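Local coordinates for protein putative mannose-1-phosphate guanylyl transferase (Thermus thermophilus, PDB 2CU2) that probably catalyses transfer of a guanylyl group from GTP to mannose 1-phosphate, giving GDP-mannose, at residues R12-W17 with E328-L333; D285-V290 with G302-V307. All coordinates share one frame; numbering follows the deposited sequence.

Contact 1. Residues R12-W17 with E328-L333; sequences RGERLW and EVVKRL. With SO4 (sulfate ion), chain B.
W17 and E14 belong to the glycine-rich signature loop of the nucleotidyl transferases, and here that loop leans on the C-terminal helix 327-334. The indole, with CG anti to the backbone N (chi1 179°), reaches across to three aliphatic side chains of the helix. CG1 of V329 sits over one face of the six-membered ring of W17, 3.5 Å from its centroid and 6° off the normal, a CH-pi contact. CG1 of V330 approaches CD1 of W17 at 3.8 Å, and CD1 of L333 comes to 3.6 Å from NE1 of W17; both arrive obliquely. A broad flat ring suits this patch of methyl groups, and an alanine in place of W17 would probably open a gap against all three and leave the helix less firmly seated. Nearby, OE1 of E14 lies 3.6 Å from CG2 of V330 and has a long, weak ion pair with R327. On the loop's other flank a sulfate, probably from the crystallisation liquor, is gripped: its O4 takes R15 NE at 2.9 Å (168°) and R15 N at 3.1 Å, while its O2 takes E14 N at 3.2 Å. R327, at the start of the helix, also bonds the ion. G13 accommodates the positive phi of the turn. Backbone N-H groups and two arginines round an anion are consistent with the phosphate-binding role of this signature loop in GT-A nucleotidyl transferases.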
ATOM      1  N   ARG A  12      19.690  11.996  -1.242  1.00 52.17           N
ATOM      2  CA  ARG A  12      18.521  11.739  -0.408  1.00 53.39           C
ATOM      3  C   ARG A  12      17.694  10.589  -0.974  1.00 51.23           C
ATOM      4  O   ARG A  12      17.104   9.812  -0.226  1.00 50.34           O
ATOM      5  CB  ARG A  12      17.634  12.985  -0.322  1.00 56.07           C
ATOM      6  CG  ARG A  12      18.327  14.240   0.182  1.00 61.51           C
ATOM      7  CD  ARG A  12      17.375  15.433   0.143  1.00 65.12           C
ATOM      8  NE  ARG A  12      18.041  16.679   0.517  1.00 70.07           N
ATOM      9  CZ  ARG A  12      18.479  16.957   1.741  1.00 72.18           C
ATOM     10  NH1 ARG A  12      18.318  16.075   2.722  1.00 72.89           N
ATOM     11  NH2 ARG A  12      19.085  18.116   1.985  1.00 73.25           N
ATOM     12  N   GLY A  13      17.650  10.490  -2.301  1.00 49.39           N
ATOM     13  CA  GLY A  13      16.868   9.446  -2.935  1.00 45.46           C
ATOM     14  C   GLY A  13      15.391   9.673  -2.663  1.00 42.79           C
ATOM     15  O   GLY A  13      14.673   8.755  -2.264  1.00 42.00           O
ATOM     16  N   GLU A  14      14.934  10.905  -2.873  1.00 39.88           N
ATOM     17  CA  GLU A  14      13.536  11.246  -2.640  1.00 39.36           C
ATOM     18  C   GLU A  14      12.632  10.505  -3.616  1.00 37.61           C
ATOM     19  O   GLU A  14      11.471  10.241  -3.318  1.00 38.32           O
ATOM     20  CB  GLU A  14      13.317  12.752  -2.790  1.00 39.37           C
ATOM     21  CG  GLU A  14      14.288  13.602  -1.995  1.00 43.16           C
ATOM     22  CD  GLU A  14      13.819  15.043  -1.860  1.00 46.38           C
ATOM     23  OE1 GLU A  14      13.321  15.607  -2.861  1.00 48.10           O
ATOM     24  OE2 GLU A  14      13.955  15.610  -0.753  1.00 47.36           O
ATOM     25  N   ARG A  15      13.162  10.179  -4.789  1.00 34.14           N
ATOM     26  CA  ARG A  15      12.377   9.451  -5.771  1.00 32.99           C
ATOM     27  C   ARG A  15      12.149   8.024  -5.298  1.00 31.57           C
ATOM     28  O   ARG A  15      11.324   7.310  -5.858  1.00 30.77           O
ATOM     29  CB  ARG A  15      13.068   9.467  -7.140  1.00 32.74           C
ATOM     30  CG  ARG A  15      12.951  10.810  -7.859  1.00 34.12           C
ATOM     31  CD  ARG A  15      13.894  10.885  -9.055  1.00 37.88           C
ATOM     32  NE  ARG A  15      15.287  10.790  -8.624  1.00 39.56           N
ATOM     33  CZ  ARG A  15      16.330  10.682  -9.444  1.00 40.47           C
ATOM     34  NH1 ARG A  15      16.159  10.657 -10.762  1.00 38.34           N
ATOM     35  NH2 ARG A  15      17.552  10.585  -8.939  1.00 40.50           N
ATOM     36  N   LEU A  16      12.875   7.606  -4.264  1.00 29.97           N
ATOM     37  CA  LEU A  16      12.689   6.255  -3.734  1.00 30.04           C
ATOM     38  C   LEU A  16      11.869   6.217  -2.442  1.00 29.85           C
ATOM     39  O   LEU A  16      11.962   5.278  -1.661  1.00 29.78           O
ATOM     40  CB  LEU A  16      14.038   5.541  -3.540  1.00 27.92           C
ATOM     41  CG  LEU A  16      14.733   5.153  -4.853  1.00 29.27           C
ATOM     42  CD1 LEU A  16      16.041   4.442  -4.565  1.00 28.76           C
ATOM     43  CD2 LEU A  16      13.808   4.256  -5.681  1.00 27.67           C
ATOM     44  N   TRP A  17      11.060   7.249  -2.226  1.00 31.50           N
ATOM     45  CA  TRP A  17      10.177   7.299  -1.062  1.00 30.61           C
ATOM     46  C   TRP A  17       9.166   6.175  -1.335  1.00 30.02           C
ATOM     47  O   TRP A  17       8.815   5.928  -2.494  1.00 28.57           O
ATOM     48  CB  TRP A  17       9.460   8.655  -1.018  1.00 31.06           C
ATOM     49  CG  TRP A  17       8.503   8.811   0.134  1.00 32.85           C
ATOM     50  CD1 TRP A  17       8.772   9.354   1.363  1.00 31.51           C
ATOM     51  CD2 TRP A  17       7.141   8.367   0.182  1.00 31.46           C
ATOM     52  NE1 TRP A  17       7.658   9.275   2.172  1.00 31.02           N
ATOM     53  CE2 TRP A  17       6.644   8.674   1.474  1.00 32.13           C
ATOM     54  CE3 TRP A  17       6.292   7.738  -0.738  1.00 30.22           C
ATOM     55  CZ2 TRP A  17       5.332   8.369   1.867  1.00 31.55           C
ATOM     56  CZ3 TRP A  17       4.993   7.434  -0.348  1.00 31.00           C
ATOM     57  CH2 TRP A  17       4.525   7.750   0.944  1.00 31.36           C
ATOM     58  N   GLU A 328       7.678  14.385  -5.568  1.00 48.35           N
ATOM     59  CA  GLU A 328       6.682  15.362  -5.150  1.00 47.94           C
ATOM     60  C   GLU A 328       6.040  14.977  -3.824  1.00 47.48           C
ATOM     61  O   GLU A 328       5.683  15.843  -3.026  1.00 46.81           O
ATOM     62  CB  GLU A 328       5.605  15.521  -6.225  1.00 49.62           C
ATOM     63  CG  GLU A 328       6.148  16.119  -7.506  1.00 52.97           C
ATOM     64  CD  GLU A 328       7.053  17.313  -7.233  1.00 55.47           C
ATOM     65  OE1 GLU A 328       7.847  17.684  -8.126  1.00 56.95           O
ATOM     66  OE2 GLU A 328       6.963  17.881  -6.123  1.00 56.89           O
ATOM     67  N   VAL A 329       5.905  13.673  -3.593  1.00 45.30           N
ATOM     68  CA  VAL A 329       5.313  13.171  -2.362  1.00 44.69           C
ATOM     69  C   VAL A 329       6.017  13.757  -1.139  1.00 45.52           C
ATOM     70  O   VAL A 329       5.363  14.282  -0.234  1.00 43.96           O
ATOM     71  CB  VAL A 329       5.375  11.616  -2.297  1.00 42.78           C
ATOM     72  CG1 VAL A 329       4.916  11.129  -0.935  1.00 42.13           C
ATOM     73  CG2 VAL A 329       4.487  11.009  -3.385  1.00 42.45           C
ATOM     74  N   VAL A 330       7.347  13.672  -1.113  1.00 47.23           N
ATOM     75  CA  VAL A 330       8.108  14.202   0.018  1.00 50.82           C
ATOM     76  C   VAL A 330       7.880  15.711   0.143  1.00 52.56           C
ATOM     77  O   VAL A 330       7.855  16.259   1.245  1.00 52.40           O
ATOM     78  CB  VAL A 330       9.629  13.932  -0.133  1.00 50.52           C
ATOM     79  CG1 VAL A 330       9.868  12.462  -0.494  1.00 49.97           C
ATOM     80  CG2 VAL A 330      10.227  14.851  -1.176  1.00 50.79           C
ATOM     81  N   LYS A 331       7.711  16.376  -0.998  1.00 55.04           N
ATOM     82  CA  LYS A 331       7.467  17.810  -1.004  1.00 58.23           C
ATOM     83  C   LYS A 331       6.138  18.073  -0.292  1.00 59.06           C
ATOM     84  O   LYS A 331       6.057  18.929   0.587  1.00 59.23           O
ATOM     85  CB  LYS A 331       7.415  18.323  -2.447  1.00 59.42           C
ATOM     86  CG  LYS A 331       7.271  19.831  -2.576  1.00 62.15           C
ATOM     87  CD  LYS A 331       7.838  20.328  -3.900  1.00 64.16           C
ATOM     88  CE  LYS A 331       7.036  21.499  -4.451  1.00 64.96           C
ATOM     89  NZ  LYS A 331       7.168  21.613  -5.931  1.00 67.26           N
ATOM     90  N   ARG A 332       5.105  17.321  -0.668  1.00 60.12           N
ATOM     91  CA  ARG A 332       3.786  17.464  -0.056  1.00 61.41           C
ATOM     92  C   ARG A 332       3.858  17.229   1.446  1.00 62.22           C
ATOM     93  O   ARG A 332       3.287  17.989   2.226  1.00 63.23           O
ATOM     94  CB  ARG A 332       2.790  16.470  -0.661  1.00 61.57           C
ATOM     95  CG  ARG A 332       2.214  16.870  -2.007  1.00 63.27           C
ATOM     96  CD  ARG A 332       1.468  18.190  -1.916  1.00 65.00           C
ATOM     97  NE  ARG A 332       0.743  18.499  -3.146  1.00 66.79           N
ATOM     98  CZ  ARG A 332      -0.406  17.932  -3.500  1.00 68.37           C
ATOM     99  NH1 ARG A 332      -0.974  17.025  -2.715  1.00 68.36           N
ATOM    100  NH2 ARG A 332      -0.988  18.269  -4.644  1.00 69.53           N
ATOM    101  N   LEU A 333       4.556  16.171   1.846  1.00 62.37           N
ATOM    102  CA  LEU A 333       4.683  15.846   3.259  1.00 63.99           C
ATOM    103  C   LEU A 333       5.419  16.941   4.023  1.00 65.87           C
ATOM    104  O   LEU A 333       5.011  17.312   5.122  1.00 65.81           O
ATOM    105  CB  LEU A 333       5.395  14.501   3.438  1.00 62.32           C
ATOM    106  CG  LEU A 333       4.640  13.263   2.936  1.00 61.20           C
ATOM    107  CD1 LEU A 333       5.517  12.031   3.093  1.00 59.62           C
ATOM    108  CD2 LEU A 333       3.338  13.091   3.706  1.00 59.65           C
TER
HETATM  109  S   SO4 B1001      16.552  12.560  -5.808  1.00 53.27           S
HETATM  110  O1  SO4 B1001      15.607  13.618  -6.260  1.00 53.46           O
HETATM  111  O2  SO4 B1001      16.980  12.837  -4.409  1.00 54.38           O
HETATM  112  O3  SO4 B1001      17.744  12.547  -6.699  1.00 54.49           O
HETATM  113  O4  SO4 B1001      15.878  11.230  -5.862  1.00 51.46           O

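Contact 2. Residues D285-V290 with G302-V307; sequences DTFGCV and GVSGLV
The carbonyl oxygen of F287 is gripped twice by the adjacent segment 302-307 of the same chain: G305 N donates to F287 O at 3.1 Å, tilted 21° from the carbonyl plane, and the CA of S304 makes a C-H...O contact at 3.1 Å. The two segments run parallel, and this pattern recurs along them. V303 O accepts F287 N at 3.2 Å, in the carbonyl plane, and also meets the CA of T286. L306 O takes V290 N at 2.8 Å, where V290 pairs with V307 in a parallel bridge.

Between these bonds SG of C289, anti to the carbonyl carbon (chi1 -73°), accepts L306 N at 3.4 Å. Sulfur is probably a weaker acceptor than an oxygen, though its bulk also packs beside CB of L306. The chain bends at equivalent places in both segments, with G288 near G305 and D285 beside G302. All four have positive phi, which glycine adopts easily and aspartate tolerates; OD2 of D285 lies 3.5 Å from the CA of G302. Like residues meet farther on: CB of V290 meets CG2 of V307 at 4.0 Å, both beta-branched valines suiting an extended chain. T286 OG1 is hydrogen-bonded to T300 OG1, giving this buried hydroxyl a partner.

The spacing of 17 residues between matched positions fits successive coils of a parallel beta-helix, as expected for this family. C289 pairs by its backbone with V274 and V290 with V308, placing strand 290-293 between strands 274-276 and 306-311. V290 also packs against L262 and E263 of helix 261-266, while V303 packs on P319 of the second subunit and L306 on V303 of that subunit.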
ATOM      1  N   ASP A 285      -3.863 -11.721 -11.445  1.00 35.97           N
ATOM      2  CA  ASP A 285      -4.112 -11.018 -12.699  1.00 36.37           C
ATOM      3  C   ASP A 285      -3.340  -9.698 -12.732  1.00 37.11           C
ATOM      4  O   ASP A 285      -3.857  -8.652 -13.082  1.00 37.57           O
ATOM      5  CB  ASP A 285      -5.614 -10.733 -12.793  1.00 39.12           C
ATOM      6  CG  ASP A 285      -5.935 -10.191 -14.182  1.00 43.71           C
ATOM      7  OD1 ASP A 285      -5.397 -10.740 -15.148  1.00 45.75           O
ATOM      8  OD2 ASP A 285      -6.677  -9.212 -14.283  1.00 43.25           O
ATOM      9  N   THR A 286      -2.069  -9.778 -12.290  1.00 35.21           N
ATOM     10  CA  THR A 286      -1.236  -8.584 -12.249  1.00 33.67           C
ATOM     11  C   THR A 286      -0.031  -8.721 -13.178  1.00 33.93           C
ATOM     12  O   THR A 286       0.635  -9.748 -13.219  1.00 33.78           O
ATOM     13  CB  THR A 286      -0.760  -8.393 -10.808  1.00 31.62           C
ATOM     14  OG1 THR A 286      -1.878  -8.072  -9.979  1.00 30.60           O
ATOM     15  CG2 THR A 286       0.251  -7.248 -10.735  1.00 28.87           C
ATOM     16  N   PHE A 287       0.260  -7.673 -13.943  1.00 34.73           N
ATOM     17  CA  PHE A 287       1.373  -7.717 -14.891  1.00 35.29           C
ATOM     18  C   PHE A 287       2.224  -6.456 -14.886  1.00 33.23           C
ATOM     19  O   PHE A 287       1.778  -5.391 -14.457  1.00 33.89           O
ATOM     20  CB  PHE A 287       0.835  -7.947 -16.306  1.00 38.93           C
ATOM     21  CG  PHE A 287       0.047  -9.212 -16.450  1.00 44.14           C
ATOM     22  CD1 PHE A 287       0.683 -10.415 -16.764  1.00 45.28           C
ATOM     23  CD2 PHE A 287      -1.330  -9.215 -16.229  1.00 45.86           C
ATOM     24  CE1 PHE A 287      -0.040 -11.604 -16.853  1.00 46.69           C
ATOM     25  CE2 PHE A 287      -2.068 -10.399 -16.312  1.00 46.49           C
ATOM     26  CZ  PHE A 287      -1.421 -11.598 -16.624  1.00 46.61           C
ATOM     27  N   GLY A 288       3.454  -6.597 -15.374  1.00 32.32           N
ATOM     28  CA  GLY A 288       4.384  -5.482 -15.470  1.00 32.30           C
ATOM     29  C   GLY A 288       4.511  -4.545 -14.280  1.00 32.55           C
ATOM     30  O   GLY A 288       4.785  -3.356 -14.450  1.00 31.53           O
ATOM     31  N   CYS A 289       4.342  -5.069 -13.072  1.00 31.74           N
ATOM     32  CA  CYS A 289       4.443  -4.225 -11.885  1.00 30.61           C
ATOM     33  C   CYS A 289       5.774  -4.302 -11.143  1.00 30.09           C
ATOM     34  O   CYS A 289       6.574  -5.211 -11.350  1.00 28.98           O
ATOM     35  CB  CYS A 289       3.318  -4.565 -10.903  1.00 30.31           C
ATOM     36  SG  CYS A 289       1.692  -4.001 -11.422  1.00 30.16           S
ATOM     37  N   VAL A 290       5.999  -3.316 -10.282  1.00 28.10           N
ATOM     38  CA  VAL A 290       7.192  -3.261  -9.451  1.00 28.35           C
ATOM     39  C   VAL A 290       6.646  -3.161  -8.031  1.00 29.68           C
ATOM     40  O   VAL A 290       5.959  -2.194  -7.691  1.00 29.88           O
ATOM     41  CB  VAL A 290       8.053  -2.017  -9.752  1.00 28.28           C
ATOM     42  CG1 VAL A 290       9.129  -1.880  -8.703  1.00 26.15           C
ATOM     43  CG2 VAL A 290       8.681  -2.133 -11.141  1.00 28.29           C
ATOM     44  N   GLY A 302      -5.750  -7.431 -10.511  1.00 32.99           N
ATOM     45  CA  GLY A 302      -6.132  -6.840 -11.784  1.00 33.25           C
ATOM     46  C   GLY A 302      -5.528  -5.498 -12.165  1.00 32.70           C
ATOM     47  O   GLY A 302      -6.222  -4.635 -12.705  1.00 33.22           O
ATOM     48  N   VAL A 303      -4.240  -5.309 -11.894  1.00 31.06           N
ATOM     49  CA  VAL A 303      -3.575  -4.058 -12.245  1.00 30.95           C
ATOM     50  C   VAL A 303      -2.295  -4.333 -13.040  1.00 31.20           C
ATOM     51  O   VAL A 303      -1.737  -5.428 -12.976  1.00 32.25           O
ATOM     52  CB  VAL A 303      -3.222  -3.228 -10.980  1.00 30.08           C
ATOM     53  CG1 VAL A 303      -4.487  -2.668 -10.344  1.00 29.97           C
ATOM     54  CG2 VAL A 303      -2.475  -4.086  -9.983  1.00 28.34           C
ATOM     55  N   SER A 304      -1.835  -3.332 -13.780  1.00 30.12           N
ATOM     56  CA  SER A 304      -0.631  -3.465 -14.585  1.00 31.75           C
ATOM     57  C   SER A 304       0.198  -2.192 -14.627  1.00 30.90           C
ATOM     58  O   SER A 304      -0.334  -1.091 -14.531  1.00 31.58           O
ATOM     59  CB  SER A 304      -0.996  -3.848 -16.018  1.00 32.07           C
ATOM     60  OG  SER A 304      -1.518  -5.157 -16.075  1.00 38.84           O
ATOM     61  N   GLY A 305       1.509  -2.365 -14.785  1.00 30.79           N
ATOM     62  CA  GLY A 305       2.421  -1.245 -14.880  1.00 29.86           C
ATOM     63  C   GLY A 305       2.496  -0.322 -13.683  1.00 28.61           C
ATOM     64  O   GLY A 305       2.866   0.849 -13.823  1.00 27.78           O
ATOM     65  N   LEU A 306       2.172  -0.832 -12.503  1.00 28.47           N
ATOM     66  CA  LEU A 306       2.212   0.005 -11.313  1.00 27.70           C
ATOM     67  C   LEU A 306       3.393  -0.268 -10.390  1.00 29.01           C
ATOM     68  O   LEU A 306       3.980  -1.354 -10.389  1.00 28.26           O
ATOM     69  CB  LEU A 306       0.934  -0.161 -10.485  1.00 27.06           C
ATOM     70  CG  LEU A 306      -0.433   0.307 -10.995  1.00 29.28           C
ATOM     71  CD1 LEU A 306      -1.474   0.073  -9.893  1.00 25.52           C
ATOM     72  CD2 LEU A 306      -0.388   1.791 -11.348  1.00 26.90           C
ATOM     73  N   VAL A 307       3.738   0.750  -9.613  1.00 29.18           N
ATOM     74  CA  VAL A 307       4.764   0.629  -8.603  1.00 27.19           C
ATOM     75  C   VAL A 307       3.960   0.702  -7.312  1.00 28.54           C
ATOM     76  O   VAL A 307       3.198   1.642  -7.103  1.00 28.33           O
ATOM     77  CB  VAL A 307       5.766   1.815  -8.596  1.00 27.81           C
ATOM     78  CG1 VAL A 307       6.547   1.814  -7.268  1.00 25.48           C
ATOM     79  CG2 VAL A 307       6.732   1.710  -9.771  1.00 25.61           C
TER

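From the N terminus, the chain leaves strand 3-8 and enters the loop holding residues 12-17, whose partner on helix 327-334 lies almost at the other end of the chain. Contact 1 therefore closes a very long loop of 310 residues, joining the nucleotidyl transferase part to the C-terminal helix. Contact 2 nests inside it, closing a short loop of 11 residues that holds the rest of strand 290-293 and all of strand 297-301, and bringing together what are probably successive coils of the C-terminal beta-helix-like part. The centres of contact 1 and contact 2 lie about 22 Å apart, and the two do not touch. Both contacts also meet the second subunit, so each lies close to the dimer interface.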